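Local coordinates for protein DnaJ homolog subfamily C member 10 (Mus musculus, PDB 3APQ) that reduces disulfides in the endoplasmic reticulum, serving protein folding and the degradation of misfolded proteins, and is represented here by its J domain and first thioredoxin domain, at residues Q2-S6 against R61-D65; I19-F23 against I48-Y52; D89-Y93 against N120-G125; E98-L102 against R148-V152; E115-V119 against F196-V201. One frame throughout, in Å; residues are numbered along the deposited sequence.

Interaction 1. Residues Q2-S6 against R61-D65; sequences QNFYS and RKKYD
Tyr64 meets Phe4 in two ways. Its ring forms an offset stack with the Phe4 ring, centroids 4.2 Å apart and planes 12° from parallel, with Phe4 CD2 over the centre of the tyrosine face; its OH accepts the backbone N-H of Phe4, N to OH 2.7 Å. With CG anti to the backbone N (chi1 -180°), the Tyr64 ring extends from helix 58-67 to the first turn of helix 4-8. A leucine in place of Tyr64 would probably leave Phe4 N without this acceptor and the Phe4 face without its aromatic partner. Alongside, Tyr5 OH is gripped twice: it donates to the syn lone pair of Asp65 OD1 at 2.7 Å and accepts from Arg61 NE at 2.8 Å, a nearly straight bond (170°) in the guanidinium plane. The Arg61 chain is extended, and its NH2 continues to the carbonyls of Lys12 and Ala14. Behind this shell, Asn3 and Ser6 form a capping box: Asn3 OD1 accepts from Ser6 N at 2.9 Å, and Ser6 OG accepts from Asn3 N, fixing the turn that presents Phe4 N. Within the J domain, helix 4-8 also packs on helix 41-55, Phe4 touching Ala51 and Val54, and Tyr5 touching Leu55.

Interaction 2. Residues I19-F23 against I48-Y52; sequences IRQAF and INRAY
In the antiparallel helix pair at the centre of the J domain, helices 16-30 and 41-55, Phe23 lies face to face with Tyr52. The rings make an offset stack, centroids 4.4 Å apart and planes only 5° from parallel. The offset places Tyr52 CB over the same phenylalanine ring in a CH-pi contact, 3.7 Å from the centroid of Phe23. Both residues hold CG anti to the backbone N, which sends each ring toward the other helix. The edges are filled by branched aliphatics: Ile48 CG2 lies in the plane of the Phe23 ring, 3.4 Å from its CD1, while Ile19 CG2 meets the rim of the Tyr52 ring at CD1, 3.7 Å away. Asn49 OD1 approaches Phe23 CZ obliquely. The axes of the short segments run at 173° and pass 10.9 Å apart, the hairpin geometry of J domains, in which the loop joining these two helices carries the His-Pro-Asp motif. The polar end of the contact is at Arg20. Its methylenes pass the end of Tyr52, CG to OH 3.6 Å, and its NH1 donates to a water that also hydrogen-bonds Tyr52 OH at 2.9 Å. The guanidinium is further held by salt bridges to Asp94 and Glu103. Beyond the stack, Phe90 packs against Tyr52 and Tyr86 meets the Phe23 ring at about a right angle.

Interaction 3. Residues D89-Y93 against N120-G125; sequences DFGIY and NFYSPG
Tyr93 and Tyr122 make the tight part of this contact, where the loop after helix 83-88 packs against the end of thioredoxin-fold strand 117-122, just ahead of the redox-active disulfide Cys126-Cys129. The pair is T-shaped: the edge of Tyr93 is directed at the face of Tyr122, with planes at 88° and Tyr93 CE2 4.0 Å from Tyr122 CE2. Tyr122 adopts chi1 67°, its CG between the backbone N and the carbonyl carbon, and the ring therefore projects from the strand end toward the loop. There Ile92 CG1 packs on Tyr122 CE1 at 3.9 Å, while Ile92 CG2 sits over the centre of the neighbouring Tyr93 ring. Ala133 and Trp136 of helix 127-142 also pack on Tyr93.

The other side is looser and largely water-mediated. Two waters bound to Tyr122 OH, at 2.8 and 2.7 Å, accept from Ile92 N and Tyr93 N respectively, so the hydroxyl is tied to the loop backbone without touching it. Further out, one direct bond joins the segments: Gly125 N donates to the syn lone pair of Asp89 OD2 at 2.6 Å, somewhat bent at 144°, while OD1 of the same carboxylate takes a bond from His130 NE2. An alanine in place of Asp89 would probably leave both Gly125 N and His130 NE2 without this acceptor, freeing the turn before Cys126 to shift. At the opposite end a third water joins Tyr93 OH, 2.6 Å away, to Asn120 ND2, which donates to it.

Interaction 4. Residues E98-L102 against R148-V152; sequences EIITL and RIGAV
Ile100 O is gripped from strand 148-153 by two neighbouring residues: Ala151 N donates to it at 2.9 Å, and Gly150 CA makes a CH...O contact at 3.2 Å. Ile100 N donates to Ile149 O almost straight (174°), and Leu102 N donates to Ala151 O. Ile100 thus bonds to both neighbours of Gly150, through N to Ile149 and through O to Ala151, as in a parallel pairing, with Thr101 beside Ala151. Before the regular bonds begin, a water takes over, donating to Glu98 O and accepting from Ile149 N.

The side chains divide between the faces. Ile99 bridges two residues of the other strand: its CG1 meets Ile149 CG2 at 3.8 Å, and its CG2, anti to the backbone N, reaches Ala151 CB at 4.0 Å. Helix 127-142 covers these isoleucines with Trp136. Lacking a side chain, Gly150 lets Leu102 CD1 come to 4.3 Å from its CA. Arg148 NH2 lies by Ile100 CG1, although its guanidinium is paired through NH1 with Glu115. Strand 148-153 is bonded along its other margin to strand 117-122, so the short strand 100-101 forms an edge of the sheet; the parallel order 100-101, 148-153, 117-122 is characteristic of the thioredoxin fold.

Interaction 5. Residues E115-V119 against F196-V201; sequences ELWFV and FAMQHV
Leu116 and Phe118, two residues apart where the chain runs into strand 117-122, face helix 190-202 with their CA atoms 7.3 Å from that of Val201 and 7.4 Å from that of Ala197, respectively. Leu116 sends its CD2 methyl against the helix backbone between His200 and Val201, 3.6 Å from Val201 N. Val201 CG2 and His200 CB close round the same methyl, each at 3.9 Å. One helical turn earlier, Phe196 receives the Phe118 ring, whose CG is anti to the backbone N (chi1 -172°); Phe118 CZ comes to 3.6 Å from Phe196 CD2. The two rings meet obliquely, planes at 46°, and Ala197 CB fills in beside Phe118 CD1. This is the C-terminal helix of the thioredoxin fold laid on one face of the central sheet; Trp136 of helix 127-142 meets Phe118 edge-to-face on the same side. Ile174 of strand 171-175 touches Leu116, Phe196 and His200, and Tyr184 meets the Phe196 ring edge-to-face. On the helix, His200 turns its imidazole back along its own turn: ND1 donates to Phe196 O at 3.2 Å, close to straight (165°), and lies above the centre of the Phe196 ring.

Overall arrangement
Interactions 1 and 2 belong to the J domain, with interaction 2 nested inside the loop that interaction 1 closes; Arg61 packs on Ile19 between them. Both use stacked aromatic pairs, but the fully buried interaction 2 is mostly apolar, whereas the partly buried interaction 1 adds charged groups around a hydroxyl. Interactions 4 and 5 share the thioredoxin sheet, where Arg148 and Gly150 pair with Phe118: interaction 4 is backbone bonding within the buried sheet, interaction 5 apolar packing of a helix on it. Interaction 3 joins the halves, using strand 117-122 as interaction 5 does, while Phe90 packs on Phe23. Interactions 1 and 5 lie about 37 Å apart, centre to centre.

Interaction 1. Residues Q2-S6 against R61-D65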
# COMPACT_ATOMS: atom_id res chain seq x y z
N GLN A 2 23.56 5.87 -14.33
CA GLN A 2 22.13 5.69 -13.99
C GLN A 2 21.90 4.58 -12.95
O GLN A 2 22.58 3.56 -12.93
CB GLN A 2 21.34 5.44 -15.29
CG GLN A 2 19.81 5.41 -15.15
CD GLN A 2 19.28 6.80 -14.83
OE1 GLN A 2 18.61 7.43 -15.66
NE2 GLN A 2 19.60 7.30 -13.63
N ASN A 3 20.93 4.75 -12.07
CA ASN A 3 20.53 3.65 -11.21
C ASN A 3 19.04 3.79 -11.00
O ASN A 3 18.45 4.79 -11.43
CB ASN A 3 21.30 3.70 -9.86
CG ASN A 3 21.09 5.01 -9.11
OD1 ASN A 3 19.99 5.32 -8.66
ND2 ASN A 3 22.17 5.76 -8.94
N PHE A 4 18.42 2.81 -10.34
CA PHE A 4 16.96 2.84 -10.24
C PHE A 4 16.41 4.04 -9.51
O PHE A 4 15.30 4.50 -9.81
CB PHE A 4 16.42 1.53 -9.60
CG PHE A 4 16.55 0.31 -10.46
CD1 PHE A 4 16.71 0.41 -11.86
CD2 PHE A 4 16.47 -0.95 -9.87
CE1 PHE A 4 16.82 -0.71 -12.64
CE2 PHE A 4 16.56 -2.09 -10.64
CZ PHE A 4 16.75 -1.97 -12.05
N TYR A 5 17.16 4.48 -8.49
CA TYR A 5 16.79 5.64 -7.70
C TYR A 5 16.78 6.92 -8.53
O TYR A 5 15.79 7.64 -8.56
CB TYR A 5 17.79 5.74 -6.54
CG TYR A 5 17.64 4.60 -5.58
CD1 TYR A 5 16.50 4.50 -4.80
CD2 TYR A 5 18.61 3.62 -5.46
CE1 TYR A 5 16.34 3.43 -3.90
CE2 TYR A 5 18.48 2.55 -4.58
CZ TYR A 5 17.34 2.47 -3.80
OH TYR A 5 17.19 1.43 -2.93
N SER A 6 17.90 7.20 -9.20
CA SER A 6 17.97 8.41 -10.01
C SER A 6 17.01 8.34 -11.20
O SER A 6 16.47 9.37 -11.60
CB SER A 6 19.42 8.71 -10.40
OG SER A 6 19.96 7.69 -11.22
N ARG A 61 14.76 -4.99 -3.52
CA ARG A 61 15.49 -3.73 -3.27
C ARG A 61 16.79 -3.99 -2.48
O ARG A 61 17.82 -3.37 -2.75
CB ARG A 61 14.61 -2.78 -2.45
CG ARG A 61 15.22 -1.37 -2.33
CD ARG A 61 14.19 -0.44 -1.69
NE ARG A 61 14.80 0.88 -1.48
CZ ARG A 61 14.24 1.85 -0.76
NH1 ARG A 61 13.05 1.66 -0.15
NH2 ARG A 61 14.89 2.99 -0.61
N LYS A 62 16.73 -4.85 -1.47
CA LYS A 62 17.92 -5.14 -0.65
C LYS A 62 19.05 -5.71 -1.52
O LYS A 62 20.23 -5.32 -1.41
CB LYS A 62 17.52 -6.15 0.39
CG LYS A 62 18.61 -6.50 1.45
CD LYS A 62 17.93 -7.19 2.66
CE LYS A 62 16.57 -6.52 2.98
NZ LYS A 62 15.65 -7.38 3.85
N LYS A 63 18.66 -6.64 -2.37
CA LYS A 63 19.56 -7.27 -3.32
C LYS A 63 20.14 -6.22 -4.28
O LYS A 63 21.34 -6.17 -4.47
CB LYS A 63 18.80 -8.34 -4.10
CG LYS A 63 19.72 -9.40 -4.69
CD LYS A 63 18.95 -10.42 -5.57
CE LYS A 63 19.95 -11.28 -6.36
NZ LYS A 63 19.28 -12.26 -7.29
N TYR A 64 19.28 -5.36 -4.84
CA TYR A 64 19.71 -4.28 -5.72
C TYR A 64 20.68 -3.32 -5.04
O TYR A 64 21.67 -2.90 -5.63
CB TYR A 64 18.49 -3.49 -6.25
CG TYR A 64 18.88 -2.35 -7.17
CD1 TYR A 64 19.28 -2.63 -8.50
CD2 TYR A 64 18.89 -1.02 -6.73
CE1 TYR A 64 19.67 -1.61 -9.38
CE2 TYR A 64 19.26 0.04 -7.63
CZ TYR A 64 19.66 -0.28 -8.94
OH TYR A 64 20.00 0.67 -9.89
N ASP A 65 20.36 -2.95 -3.79
CA ASP A 65 21.22 -2.06 -3.00
C ASP A 65 22.58 -2.63 -2.83
O ASP A 65 23.58 -1.91 -2.97
CB ASP A 65 20.59 -1.77 -1.64
CG ASP A 65 19.48 -0.78 -1.76
OD1 ASP A 65 19.39 -0.15 -2.84
OD2 ASP A 65 18.70 -0.58 -0.77

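Interaction 2. Residues I19-F23 against I48-Y52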
# COMPACT_ATOMS: atom_id res chain seq x y z
N ILE A 19 8.78 6.28 -3.21
CA ILE A 19 9.00 5.58 -4.48
C ILE A 19 7.70 5.45 -5.30
O ILE A 19 7.71 5.72 -6.53
CB ILE A 19 9.70 4.22 -4.27
CG1 ILE A 19 11.10 4.46 -3.66
CG2 ILE A 19 9.69 3.36 -5.58
CD1 ILE A 19 11.72 3.23 -2.93
N ARG A 20 6.58 5.04 -4.68
CA ARG A 20 5.32 5.02 -5.44
C ARG A 20 4.94 6.34 -5.98
O ARG A 20 4.48 6.43 -7.13
CB ARG A 20 4.12 4.53 -4.59
CG ARG A 20 4.20 3.06 -4.23
CD ARG A 20 2.87 2.54 -3.57
NE ARG A 20 2.67 3.15 -2.25
CZ ARG A 20 3.12 2.62 -1.11
NH1 ARG A 20 3.88 1.50 -1.13
NH2 ARG A 20 2.81 3.20 0.05
N GLN A 21 5.06 7.37 -5.16
CA GLN A 21 4.65 8.70 -5.58
C GLN A 21 5.50 9.19 -6.77
O GLN A 21 4.95 9.80 -7.73
CB GLN A 21 4.61 9.65 -4.40
CG GLN A 21 3.41 9.19 -3.44
CD GLN A 21 2.08 8.98 -4.27
OE1 GLN A 21 1.60 9.95 -4.87
NE2 GLN A 21 1.54 7.72 -4.35
N ALA A 22 6.79 8.86 -6.76
CA ALA A 22 7.64 9.37 -7.82
C ALA A 22 7.30 8.64 -9.10
O ALA A 22 7.20 9.26 -10.15
CB ALA A 22 9.12 9.20 -7.49
N PHE A 23 7.19 7.33 -8.99
CA PHE A 23 6.76 6.45 -10.12
C PHE A 23 5.40 6.89 -10.67
O PHE A 23 5.24 7.03 -11.89
CB PHE A 23 6.80 4.96 -9.68
CG PHE A 23 6.19 4.01 -10.68
CD1 PHE A 23 6.79 3.78 -11.91
CD2 PHE A 23 4.99 3.40 -10.39
CE1 PHE A 23 6.17 2.90 -12.85
CE2 PHE A 23 4.37 2.51 -11.30
CZ PHE A 23 4.96 2.27 -12.54
N ILE A 48 11.23 2.46 -16.54
CA ILE A 48 10.75 3.04 -15.27
C ILE A 48 9.99 1.96 -14.51
O ILE A 48 10.13 1.80 -13.30
CB ILE A 48 9.81 4.29 -15.51
CG1 ILE A 48 10.52 5.50 -16.07
CG2 ILE A 48 9.08 4.71 -14.23
CD1 ILE A 48 12.03 5.46 -16.00
N ASN A 49 9.10 1.24 -15.22
CA ASN A 49 8.34 0.16 -14.56
C ASN A 49 9.24 -0.93 -13.95
O ASN A 49 8.98 -1.40 -12.85
CB ASN A 49 7.30 -0.49 -15.50
CG ASN A 49 6.26 -1.29 -14.72
OD1 ASN A 49 5.63 -0.78 -13.77
ND2 ASN A 49 6.12 -2.56 -15.07
N ARG A 50 10.32 -1.31 -14.66
CA ARG A 50 11.24 -2.35 -14.21
C ARG A 50 11.94 -1.89 -12.92
O ARG A 50 12.04 -2.69 -11.95
CB ARG A 50 12.26 -2.65 -15.33
CG ARG A 50 13.36 -3.54 -15.02
CD ARG A 50 14.15 -3.74 -16.37
NE ARG A 50 15.30 -4.62 -16.19
CZ ARG A 50 16.49 -4.23 -15.76
NH1 ARG A 50 16.70 -2.95 -15.48
NH2 ARG A 50 17.48 -5.12 -15.61
N ALA A 51 12.38 -0.64 -12.93
CA ALA A 51 12.91 0.04 -11.70
C ALA A 51 11.94 -0.03 -10.52
O ALA A 51 12.28 -0.51 -9.43
CB ALA A 51 13.28 1.48 -12.00
N TYR A 52 10.73 0.48 -10.74
CA TYR A 52 9.68 0.44 -9.72
C TYR A 52 9.44 -0.99 -9.21
O TYR A 52 9.31 -1.22 -8.01
CB TYR A 52 8.35 1.11 -10.17
CG TYR A 52 7.29 0.88 -9.15
CD1 TYR A 52 7.40 1.48 -7.86
CD2 TYR A 52 6.19 0.02 -9.41
CE1 TYR A 52 6.42 1.21 -6.84
CE2 TYR A 52 5.22 -0.22 -8.42
CZ TYR A 52 5.35 0.36 -7.15
OH TYR A 52 4.42 0.08 -6.18
O HOH W 1 5.09 -0.06 -3.41

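Interaction 3. Residues D89-Y93 against N120-G125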
# COMPACT_ATOMS: atom_id res chain seq x y z
N ASP A 89 -6.04 3.85 -8.95
CA ASP A 89 -6.01 2.54 -8.24
C ASP A 89 -4.62 2.14 -7.73
O ASP A 89 -4.34 0.95 -7.54
CB ASP A 89 -6.55 1.41 -9.15
CG ASP A 89 -7.16 0.23 -8.34
OD1 ASP A 89 -7.42 0.34 -7.11
OD2 ASP A 89 -7.36 -0.82 -8.92
N PHE A 90 -3.79 3.15 -7.52
CA PHE A 90 -2.37 2.95 -7.22
C PHE A 90 -1.98 3.82 -6.02
O PHE A 90 -2.26 5.02 -6.02
CB PHE A 90 -1.54 3.30 -8.46
CG PHE A 90 -0.09 3.05 -8.26
CD1 PHE A 90 0.41 1.75 -8.29
CD2 PHE A 90 0.76 4.11 -7.93
CE1 PHE A 90 1.78 1.51 -8.10
CE2 PHE A 90 2.14 3.89 -7.71
CZ PHE A 90 2.66 2.58 -7.80
N GLY A 91 -1.35 3.23 -5.01
CA GLY A 91 -0.94 3.99 -3.81
C GLY A 91 -2.11 4.72 -3.18
O GLY A 91 -2.03 5.91 -2.87
N ILE A 92 -3.22 4.00 -3.02
CA ILE A 92 -4.52 4.58 -2.67
C ILE A 92 -4.46 5.57 -1.53
O ILE A 92 -5.15 6.60 -1.55
CB ILE A 92 -5.53 3.38 -2.20
CG1 ILE A 92 -5.88 2.55 -3.43
CG2 ILE A 92 -6.82 3.87 -1.65
CD1 ILE A 92 -6.04 3.46 -4.71
N TYR A 93 -3.73 5.21 -0.49
CA TYR A 93 -3.78 6.04 0.73
C TYR A 93 -2.55 6.87 0.94
O TYR A 93 -2.40 7.36 2.05
CB TYR A 93 -4.05 5.18 1.98
CG TYR A 93 -5.45 4.55 1.93
CD1 TYR A 93 -6.61 5.35 1.93
CD2 TYR A 93 -5.60 3.15 1.85
CE1 TYR A 93 -7.89 4.77 1.88
CE2 TYR A 93 -6.85 2.58 1.75
CZ TYR A 93 -7.99 3.40 1.78
OH TYR A 93 -9.21 2.80 1.70
N ASN A 120 -7.28 -1.99 7.07
CA ASN A 120 -8.10 -2.23 5.90
C ASN A 120 -7.25 -2.99 4.91
O ASN A 120 -6.27 -2.42 4.36
CB ASN A 120 -8.51 -0.88 5.31
CG ASN A 120 -9.24 -1.01 3.99
OD1 ASN A 120 -9.50 -2.11 3.51
ND2 ASN A 120 -9.61 0.13 3.42
N PHE A 121 -7.60 -4.26 4.70
CA PHE A 121 -6.97 -5.14 3.70
C PHE A 121 -7.76 -4.98 2.41
O PHE A 121 -8.95 -5.34 2.35
CB PHE A 121 -6.97 -6.62 4.11
CG PHE A 121 -6.07 -6.93 5.28
CD1 PHE A 121 -4.80 -7.42 5.07
CD2 PHE A 121 -6.54 -6.78 6.58
CE1 PHE A 121 -3.97 -7.71 6.16
CE2 PHE A 121 -5.71 -7.04 7.68
CZ PHE A 121 -4.43 -7.52 7.45
N TYR A 122 -7.13 -4.42 1.41
CA TYR A 122 -7.82 -4.14 0.13
C TYR A 122 -7.06 -4.76 -1.04
O TYR A 122 -5.99 -5.34 -0.87
CB TYR A 122 -8.02 -2.60 0.01
CG TYR A 122 -6.72 -1.81 -0.14
CD1 TYR A 122 -6.25 -1.53 -1.41
CD2 TYR A 122 -5.96 -1.37 0.95
CE1 TYR A 122 -5.07 -0.86 -1.63
CE2 TYR A 122 -4.70 -0.65 0.72
CZ TYR A 122 -4.30 -0.41 -0.58
OH TYR A 122 -3.14 0.30 -0.96
N SER A 123 -7.61 -4.67 -2.25
CA SER A 123 -6.95 -5.22 -3.41
C SER A 123 -7.23 -4.26 -4.58
O SER A 123 -8.29 -3.62 -4.59
CB SER A 123 -7.46 -6.64 -3.70
OG SER A 123 -6.92 -7.16 -4.90
N PRO A 124 -6.28 -4.15 -5.53
CA PRO A 124 -6.52 -3.29 -6.69
C PRO A 124 -7.73 -3.86 -7.51
O PRO A 124 -8.00 -5.06 -7.45
CB PRO A 124 -5.20 -3.40 -7.50
CG PRO A 124 -4.53 -4.65 -7.01
CD PRO A 124 -4.89 -4.65 -5.52
N GLY A 125 -8.45 -3.02 -8.23
CA GLY A 125 -9.54 -3.51 -9.06
C GLY A 125 -10.78 -3.91 -8.25
O GLY A 125 -11.57 -4.75 -8.70
O HOH W 2 -3.13 1.07 -3.65
O HOH W 3 -2.35 2.60 0.18
O HOH W 4 -10.24 0.82 0.37

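Interaction 4. Residues E98-L102 against R148-V152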
# COMPACT_ATOMS: atom_id res chain seq x y z
N GLU A 98 -3.09 10.30 7.82
CA GLU A 98 -3.70 9.57 8.97
C GLU A 98 -3.74 8.06 8.88
O GLU A 98 -4.05 7.36 9.87
CB GLU A 98 -5.14 10.05 9.18
CG GLU A 98 -5.27 11.58 9.46
CD GLU A 98 -5.22 12.42 8.21
OE1 GLU A 98 -5.23 11.86 7.08
OE2 GLU A 98 -5.18 13.66 8.36
N ILE A 99 -3.41 7.57 7.70
CA ILE A 99 -3.42 6.16 7.40
C ILE A 99 -2.02 5.64 7.07
O ILE A 99 -1.35 6.21 6.26
CB ILE A 99 -4.37 5.86 6.23
CG1 ILE A 99 -5.80 6.09 6.65
CG2 ILE A 99 -4.21 4.51 5.70
CD1 ILE A 99 -6.69 6.32 5.52
N ILE A 100 -1.60 4.58 7.74
CA ILE A 100 -0.28 4.06 7.38
C ILE A 100 -0.45 2.84 6.47
O ILE A 100 -1.17 1.90 6.82
CB ILE A 100 0.52 3.63 8.66
CG1 ILE A 100 0.63 4.74 9.74
CG2 ILE A 100 1.89 3.02 8.30
CD1 ILE A 100 0.96 6.12 9.23
N THR A 101 0.18 2.85 5.28
CA THR A 101 0.11 1.68 4.39
C THR A 101 1.27 0.78 4.75
O THR A 101 2.44 1.21 4.69
CB THR A 101 0.18 2.11 2.93
OG1 THR A 101 -0.98 2.88 2.66
CG2 THR A 101 0.22 0.91 1.98
N LEU A 102 0.94 -0.43 5.17
CA LEU A 102 1.92 -1.33 5.81
C LEU A 102 2.30 -2.39 4.80
O LEU A 102 1.42 -3.03 4.22
CB LEU A 102 1.29 -2.04 7.01
CG LEU A 102 0.88 -1.08 8.15
CD1 LEU A 102 -0.21 -1.79 9.03
CD2 LEU A 102 2.16 -0.72 8.96
N ARG A 148 -4.15 3.30 16.00
CA ARG A 148 -3.42 3.35 14.74
C ARG A 148 -4.28 2.78 13.62
O ARG A 148 -4.87 1.68 13.73
CB ARG A 148 -2.12 2.53 14.80
CG ARG A 148 -1.30 2.79 16.04
CD ARG A 148 -0.59 4.11 16.01
NE ARG A 148 0.20 4.50 14.83
CZ ARG A 148 1.49 4.25 14.59
NH1 ARG A 148 2.26 3.57 15.42
NH2 ARG A 148 2.06 4.77 13.49
N ILE A 149 -4.29 3.50 12.50
CA ILE A 149 -5.11 3.12 11.38
C ILE A 149 -4.17 2.74 10.23
O ILE A 149 -3.28 3.52 9.83
CB ILE A 149 -6.09 4.26 10.92
CG1 ILE A 149 -6.98 4.78 12.08
CG2 ILE A 149 -6.81 3.87 9.59
CD1 ILE A 149 -7.77 3.72 12.81
N GLY A 150 -4.40 1.53 9.72
CA GLY A 150 -3.54 0.93 8.66
C GLY A 150 -4.29 0.52 7.41
O GLY A 150 -5.54 0.47 7.38
N ALA A 151 -3.53 0.22 6.37
CA ALA A 151 -4.06 -0.30 5.13
C ALA A 151 -3.04 -1.28 4.62
O ALA A 151 -1.83 -1.04 4.76
CB ALA A 151 -4.28 0.85 4.11
N VAL A 152 -3.51 -2.39 4.06
CA VAL A 152 -2.61 -3.37 3.42
C VAL A 152 -3.09 -3.62 1.98
O VAL A 152 -4.25 -3.97 1.75
CB VAL A 152 -2.53 -4.69 4.18
CG1 VAL A 152 -1.85 -5.76 3.31
CG2 VAL A 152 -1.76 -4.57 5.49
O HOH W 5 -2.57 5.55 11.48

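Interaction 5. Residues E115-V119 against F196-V201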
# COMPACT_ATOMS: atom_id res chain seq x y z
N GLU A 115 0.39 -1.93 20.26
CA GLU A 115 -0.50 -0.81 19.96
C GLU A 115 -1.75 -1.34 19.30
O GLU A 115 -1.69 -2.39 18.64
CB GLU A 115 0.21 0.11 19.00
CG GLU A 115 1.24 0.99 19.65
CD GLU A 115 1.85 1.99 18.63
OE1 GLU A 115 2.98 1.75 18.15
OE2 GLU A 115 1.21 2.99 18.28
N LEU A 116 -2.86 -0.64 19.45
CA LEU A 116 -4.11 -1.08 18.83
C LEU A 116 -4.13 -0.61 17.34
O LEU A 116 -4.00 0.58 17.09
CB LEU A 116 -5.29 -0.49 19.59
CG LEU A 116 -6.69 -0.73 18.98
CD1 LEU A 116 -6.96 -2.23 19.01
CD2 LEU A 116 -7.80 -0.02 19.70
N TRP A 117 -4.25 -1.54 16.41
CA TRP A 117 -4.25 -1.21 14.97
C TRP A 117 -5.54 -1.67 14.32
O TRP A 117 -5.97 -2.84 14.51
CB TRP A 117 -3.11 -1.94 14.28
CG TRP A 117 -1.80 -1.25 14.38
CD1 TRP A 117 -0.85 -1.39 15.38
CD2 TRP A 117 -1.25 -0.32 13.43
NE1 TRP A 117 0.27 -0.61 15.07
CE2 TRP A 117 0.04 0.07 13.91
CE3 TRP A 117 -1.72 0.24 12.24
CZ2 TRP A 117 0.87 0.98 13.22
CZ3 TRP A 117 -0.90 1.15 11.55
CH2 TRP A 117 0.38 1.52 12.06
N PHE A 118 -6.13 -0.83 13.48
CA PHE A 118 -7.30 -1.22 12.73
C PHE A 118 -6.90 -1.07 11.27
O PHE A 118 -6.54 0.05 10.84
CB PHE A 118 -8.41 -0.24 13.10
CG PHE A 118 -9.79 -0.59 12.57
CD1 PHE A 118 -10.79 0.36 12.67
CD2 PHE A 118 -10.12 -1.88 12.07
CE1 PHE A 118 -12.11 0.07 12.25
CE2 PHE A 118 -11.41 -2.16 11.63
CZ PHE A 118 -12.42 -1.18 11.71
N VAL A 119 -6.88 -2.21 10.58
CA VAL A 119 -6.28 -2.32 9.25
C VAL A 119 -7.31 -2.73 8.18
O VAL A 119 -8.10 -3.67 8.36
CB VAL A 119 -5.13 -3.35 9.28
CG1 VAL A 119 -4.48 -3.52 7.86
CG2 VAL A 119 -4.09 -2.90 10.31
N PHE A 196 -17.11 1.20 16.42
CA PHE A 196 -16.37 -0.04 16.56
C PHE A 196 -14.96 0.20 17.08
O PHE A 196 -14.53 -0.52 17.98
CB PHE A 196 -16.33 -0.79 15.23
CG PHE A 196 -15.48 -2.03 15.23
CD1 PHE A 196 -15.98 -3.25 15.66
CD2 PHE A 196 -14.21 -1.98 14.70
CE1 PHE A 196 -15.19 -4.42 15.62
CE2 PHE A 196 -13.39 -3.14 14.63
CZ PHE A 196 -13.87 -4.36 15.07
N ALA A 197 -14.23 1.14 16.48
CA ALA A 197 -12.87 1.41 16.88
C ALA A 197 -12.84 1.86 18.33
O ALA A 197 -11.99 1.41 19.12
CB ALA A 197 -12.25 2.46 16.00
N MET A 198 -13.81 2.70 18.70
CA MET A 198 -13.83 3.27 20.03
C MET A 198 -14.18 2.25 21.11
O MET A 198 -13.68 2.37 22.23
CB MET A 198 -14.82 4.43 20.10
CG MET A 198 -14.34 5.67 19.39
SD MET A 198 -12.76 6.27 19.95
CE MET A 198 -13.28 6.81 21.61
N GLN A 199 -15.02 1.26 20.83
CA GLN A 199 -15.12 0.21 21.86
C GLN A 199 -13.79 -0.49 22.11
O GLN A 199 -13.48 -0.83 23.22
CB GLN A 199 -16.29 -0.77 21.64
CG GLN A 199 -16.08 -1.77 20.58
CD GLN A 199 -17.38 -2.49 20.24
OE1 GLN A 199 -17.54 -3.65 20.57
NE2 GLN A 199 -18.31 -1.79 19.58
N HIS A 200 -12.97 -0.67 21.07
CA HIS A 200 -11.72 -1.36 21.29
C HIS A 200 -10.70 -0.46 21.97
O HIS A 200 -9.87 -0.94 22.75
CB HIS A 200 -11.19 -1.93 19.95
CG HIS A 200 -11.89 -3.19 19.54
ND1 HIS A 200 -13.01 -3.18 18.75
CD2 HIS A 200 -11.69 -4.48 19.88
CE1 HIS A 200 -13.47 -4.41 18.61
NE2 HIS A 200 -12.66 -5.22 19.26
N VAL A 201 -10.73 0.84 21.65
CA VAL A 201 -9.85 1.82 22.31
C VAL A 201 -10.15 1.82 23.84
O VAL A 201 -9.22 1.74 24.66
CB VAL A 201 -10.05 3.26 21.76
CG1 VAL A 201 -9.43 4.30 22.69
CG2 VAL A 201 -9.46 3.40 20.31